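Local coordinates for hydrophilic protein, virA protein (Chromobacterium violaceum, PDB 3BO6) that probably acts as a phosphothreonine lyase effector of the SpvC family, removing phosphate from phosphothreonine by elimination rather than hydrolysis, at residues 7-10 with 11-14; 207-210 with 211-214. One frame throughout, in Å; residues are numbered along the deposited sequence.

Contact 1: residues 7-10 with 11-14; sequences ATNE and DLKT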
loop_
_atom_site.group_PDB
_atom_site.type_symbol
_atom_site.label_atom_id
_atom_site.label_comp_id
_atom_site.label_asym_id
_atom_site.label_seq_id
_atom_site.Cartn_x
_atom_site.Cartn_y
_atom_site.Cartn_z
ATOM N N ALA A 7 7.168 7.115 -17.601
ATOM C CA ALA A 7 6.059 7.569 -18.434
ATOM C C ALA A 7 4.800 7.780 -17.593
ATOM O O ALA A 7 4.033 8.703 -17.828
ATOM C CB ALA A 7 5.790 6.586 -19.573
ATOM N N THR A 8 4.596 6.909 -16.611
ATOM C CA THR A 8 3.468 7.030 -15.696
ATOM C C THR A 8 3.467 8.392 -15.002
ATOM O O THR A 8 2.440 9.080 -14.936
ATOM C CB THR A 8 3.502 5.922 -14.655
ATOM O OG1 THR A 8 3.468 4.648 -15.313
ATOM C CG2 THR A 8 2.312 6.051 -13.705
ATOM N N ASN A 9 4.626 8.778 -14.483
ATOM C CA ASN A 9 4.757 10.047 -13.783
ATOM C C ASN A 9 4.623 11.253 -14.736
ATOM O O ASN A 9 3.998 12.254 -14.395
ATOM C CB ASN A 9 6.075 10.079 -13.010
ATOM C CG ASN A 9 6.154 11.246 -12.051
ATOM O OD1 ASN A 9 5.214 11.511 -11.306
ATOM N ND2 ASN A 9 7.286 11.937 -12.049
ATOM N N GLU A 10 5.213 11.158 -15.928
ATOM C CA GLU A 10 5.077 12.255 -16.888
ATOM C C GLU A 10 3.615 12.511 -17.273
ATOM O O GLU A 10 3.196 13.660 -17.457
ATOM C CB GLU A 10 5.943 11.994 -18.123
ATOM C CG GLU A 10 7.441 12.018 -17.832
ATOM C CD GLU A 10 7.860 13.296 -17.133
ATOM O OE1 GLU A 10 7.696 14.379 -17.737
ATOM O OE2 GLU A 10 8.355 13.225 -15.991
ATOM N N ASP A 11 2.836 11.436 -17.389
ATOM C CA ASP A 11 1.408 11.563 -17.667
ATOM C C ASP A 11 0.670 12.234 -16.501
ATOM O O ASP A 11 -0.208 13.066 -16.708
ATOM C CB ASP A 11 0.793 10.197 -17.993
ATOM C CG ASP A 11 -0.703 10.255 -18.097
ATOM O OD1 ASP A 11 -1.200 10.805 -19.098
ATOM O OD2 ASP A 11 -1.389 9.773 -17.171
ATOM N N LEU A 12 1.034 11.883 -15.267
ATOM C CA LEU A 12 0.449 12.554 -14.106
ATOM C C LEU A 12 0.739 14.058 -14.111
ATOM O O LEU A 12 -0.112 14.846 -13.722
ATOM C CB LEU A 12 0.944 11.946 -12.790
ATOM C CG LEU A 12 0.480 10.540 -12.437
ATOM C CD1 LEU A 12 1.085 10.163 -11.077
ATOM C CD2 LEU A 12 -1.055 10.437 -12.417
ATOM N N LYS A 13 1.949 14.445 -14.514
ATOM C CA LYS A 13 2.304 15.868 -14.589
ATOM C C LYS A 13 1.476 16.581 -15.648
ATOM O O LYS A 13 0.886 17.637 -15.395
ATOM C CB LYS A 13 3.794 16.043 -14.882
ATOM C CG LYS A 13 4.704 15.747 -13.702
ATOM C CD LYS A 13 6.165 15.811 -14.155
ATOM C CE LYS A 13 7.108 15.168 -13.166
ATOM N NZ LYS A 13 8.502 15.184 -13.722
ATOM N N THR A 14 1.414 15.991 -16.834
ATOM C CA THR A 14 0.687 16.597 -17.940
ATOM C C THR A 14 -0.775 16.798 -17.578
ATOM O O THR A 14 -1.390 17.798 -17.946
ATOM C CB THR A 14 0.776 15.714 -19.194
ATOM O OG1 THR A 14 2.143 15.599 -19.596
ATOM C CG2 THR A 14 -0.044 16.305 -20.339
HETATM O O HOH W 1 -0.326 8.224 -15.159
#
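Asp11 begins the second half of the N-terminal helix by donating its backbone N to Ala7 O at 3.0 Å, the first of four alpha-helical i to i+4 bonds between 7-10 and 11-14. With CG anti to the backbone N (chi1 172°), its carboxylate stands out from the helix flank, and a water spans the gap, donating to Asp11 OD2 at 2.8 Å and also to Thr8 O. Thr8 O thus serves both the water and Leu12 N. A short acid keeps its oxygen close enough for one water to join it to the turn before. Leu12 turns its branched apolar end to the buried side, suited to packing on another helix, with CG 3.5 Å from Thr8 O. Lys13 follows on the exposed side, long enough to reach Glu10 while its methylenes lie on Pro213. Its extended chain runs alongside that of Glu10, pointing the same way, and NZ forms a salt bridge of 3.0 Å with Glu10 OE2. The ammonium meets the syn side of the carboxylate, 18° out of its plane, where the bend of Glu10 at chi2 (-53°) brings the acid. Asn9 crosses the end of the lysine chain at an angle, with ND2 3.4 Å from Lys13 CE. Thr14 closes the helix, its N donating to Glu10 O at 3.0 Å. Towards the rest of the fold, Asn9 and Leu12 also rest on Pro213 of helix 213-219, Leu12 reaches Leu217, and Thr8 OG1 is hydrogen-bonded to Ser145 O in a loop.

Contact 2: residues 207-210 with 211-214; sequences QALR and EEPF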
loop_
_atom_site.group_PDB
_atom_site.type_symbol
_atom_site.label_atom_id
_atom_site.label_comp_id
_atom_site.label_asym_id
_atom_site.label_seq_id
_atom_site.Cartn_x
_atom_site.Cartn_y
_atom_site.Cartn_z
ATOM N N GLN A 207 11.253 16.250 0.806
ATOM C CA GLN A 207 10.641 17.254 -0.053
ATOM C C GLN A 207 10.368 16.688 -1.446
ATOM O O GLN A 207 9.284 16.905 -2.011
ATOM C CB GLN A 207 11.507 18.511 -0.124
ATOM C CG GLN A 207 10.831 19.657 -0.862
ATOM C CD GLN A 207 9.508 20.048 -0.239
ATOM O OE1 GLN A 207 9.281 19.844 0.955
ATOM N NE2 GLN A 207 8.619 20.616 -1.051
ATOM N N ALA A 208 11.323 15.934 -1.985
ATOM C CA ALA A 208 11.131 15.301 -3.284
ATOM C C ALA A 208 9.913 14.383 -3.253
ATOM O O ALA A 208 9.092 14.379 -4.191
ATOM C CB ALA A 208 12.373 14.530 -3.709
ATOM N N LEU A 209 9.772 13.596 -2.184
ATOM C CA LEU A 209 8.627 12.703 -2.115
ATOM C C LEU A 209 7.309 13.451 -1.980
ATOM O O LEU A 209 6.312 13.072 -2.590
ATOM C CB LEU A 209 8.776 11.682 -0.979
ATOM C CG LEU A 209 9.782 10.549 -1.222
ATOM C CD1 LEU A 209 9.977 9.720 0.050
ATOM C CD2 LEU A 209 9.345 9.650 -2.385
ATOM N N ARG A 210 7.294 14.531 -1.192
ATOM C CA ARG A 210 6.064 15.339 -1.045
ATOM C C ARG A 210 5.658 15.984 -2.374
ATOM O O ARG A 210 4.490 16.325 -2.577
ATOM C CB ARG A 210 6.243 16.431 0.015
ATOM C CG ARG A 210 6.263 15.945 1.464
ATOM C CD ARG A 210 6.252 17.138 2.423
ATOM N NE ARG A 210 7.542 17.818 2.451
ATOM C CZ ARG A 210 8.461 17.622 3.393
ATOM N NH1 ARG A 210 9.616 18.273 3.347
ATOM N NH2 ARG A 210 8.213 16.781 4.386
ATOM N N GLU A 211 6.626 16.146 -3.269
ATOM C CA GLU A 211 6.367 16.681 -4.603
ATOM C C GLU A 211 5.981 15.639 -5.660
ATOM O O GLU A 211 5.644 16.003 -6.782
ATOM C CB GLU A 211 7.542 17.553 -5.080
ATOM C CG GLU A 211 7.752 18.765 -4.171
ATOM C CD GLU A 211 8.863 19.691 -4.623
ATOM O OE1 GLU A 211 9.463 19.461 -5.692
ATOM O OE2 GLU A 211 9.123 20.655 -3.883
ATOM N N GLU A 212 6.029 14.350 -5.326
ATOM C CA GLU A 212 5.595 13.330 -6.274
ATOM C C GLU A 212 4.146 13.557 -6.663
ATOM O O GLU A 212 3.278 13.619 -5.800
ATOM C CB GLU A 212 5.707 11.939 -5.642
ATOM C CG GLU A 212 7.137 11.399 -5.571
ATOM C CD GLU A 212 7.648 10.878 -6.916
ATOM O OE1 GLU A 212 6.828 10.520 -7.792
ATOM O OE2 GLU A 212 8.889 10.792 -7.079
ATOM N N PRO A 213 3.862 13.652 -7.962
ATOM C CA PRO A 213 2.471 13.869 -8.371
ATOM C C PRO A 213 1.517 12.814 -7.779
ATOM O O PRO A 213 0.454 13.180 -7.292
ATOM C CB PRO A 213 2.563 13.798 -9.903
ATOM C CG PRO A 213 3.926 14.395 -10.194
ATOM C CD PRO A 213 4.812 13.831 -9.079
ATOM N N PHE A 214 1.909 11.545 -7.769
ATOM C CA PHE A 214 1.033 10.529 -7.205
ATOM C C PHE A 214 0.720 10.814 -5.741
ATOM O O PHE A 214 -0.439 10.700 -5.312
ATOM C CB PHE A 214 1.629 9.114 -7.371
ATOM C CG PHE A 214 0.791 8.025 -6.712
ATOM C CD1 PHE A 214 -0.240 7.420 -7.409
ATOM C CD2 PHE A 214 1.012 7.654 -5.395
ATOM C CE1 PHE A 214 -1.021 6.439 -6.808
ATOM C CE2 PHE A 214 0.237 6.680 -4.796
ATOM C CZ PHE A 214 -0.784 6.081 -5.507
#
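The backbone of Glu211 donates its N to Gln207 O at 3.0 Å, and that of Glu212 then donates to Leu209 O at 3.0 Å from well above the carbonyl plane, an i to i+3 bond where the helix of residues 206-210 gives out. On the outer surface Gln207, in one of its two modelled positions, joins one turn to the next through both ends of its amide. There NE2 gives a nearly straight bond (167°) to Glu211 OE2, 2.9 Å away, keeping the acceptor close to the amide plane while approaching the carboxylate on its anti side. The two flat groups stand 82° apart. At the other end, OE1 receives two nitrogens of Arg210, NH1 at 2.9 Å and NE at 3.1 Å, and lies in the guanidinium plane. NE, however, comes from above the amide carbonyl plane and is the poorer of the two, so any restraint on the amide is modest and holds for this position alone. A glutamine suits the middle place because it can donate to an acid and accept from a base at once. The chain turns between helices 206-210 and 213-219 at Glu211 and Glu212, the latter at the N-cap position, and Pro213 fits the first turn of the new helix, where no amide hydrogen is needed. In Glu212, chi1 (-76°) sets CG 3.5 Å from Leu209 O, and the bend at chi2 then turns the buried carboxylate to its salt bridge with Arg196. Leu209, aliphatic on the inner face, packs on Val181 and on Arg192 of strand 189-193.

Overall arrangement
Both contacts are local and partly buried, their centres about 13 Å apart, and they meet where helix 7-14 lies on the start of helix 213-219. Contact 1 stays within one regular helix, whereas contact 2 spans the corner between two. Besides the proline, Leu12 of the first packs on Phe214 of the second, so the joint is largely apolar, though the amide of Asn9 also takes part. Polar chemistry differs with place: the ion pair of 7-14 lies toward the surface, as does the glutamine-centred network of 207-211, while the acid of Glu212 is buried beside strand 189-193, at one outermost position of the antiparallel sheet.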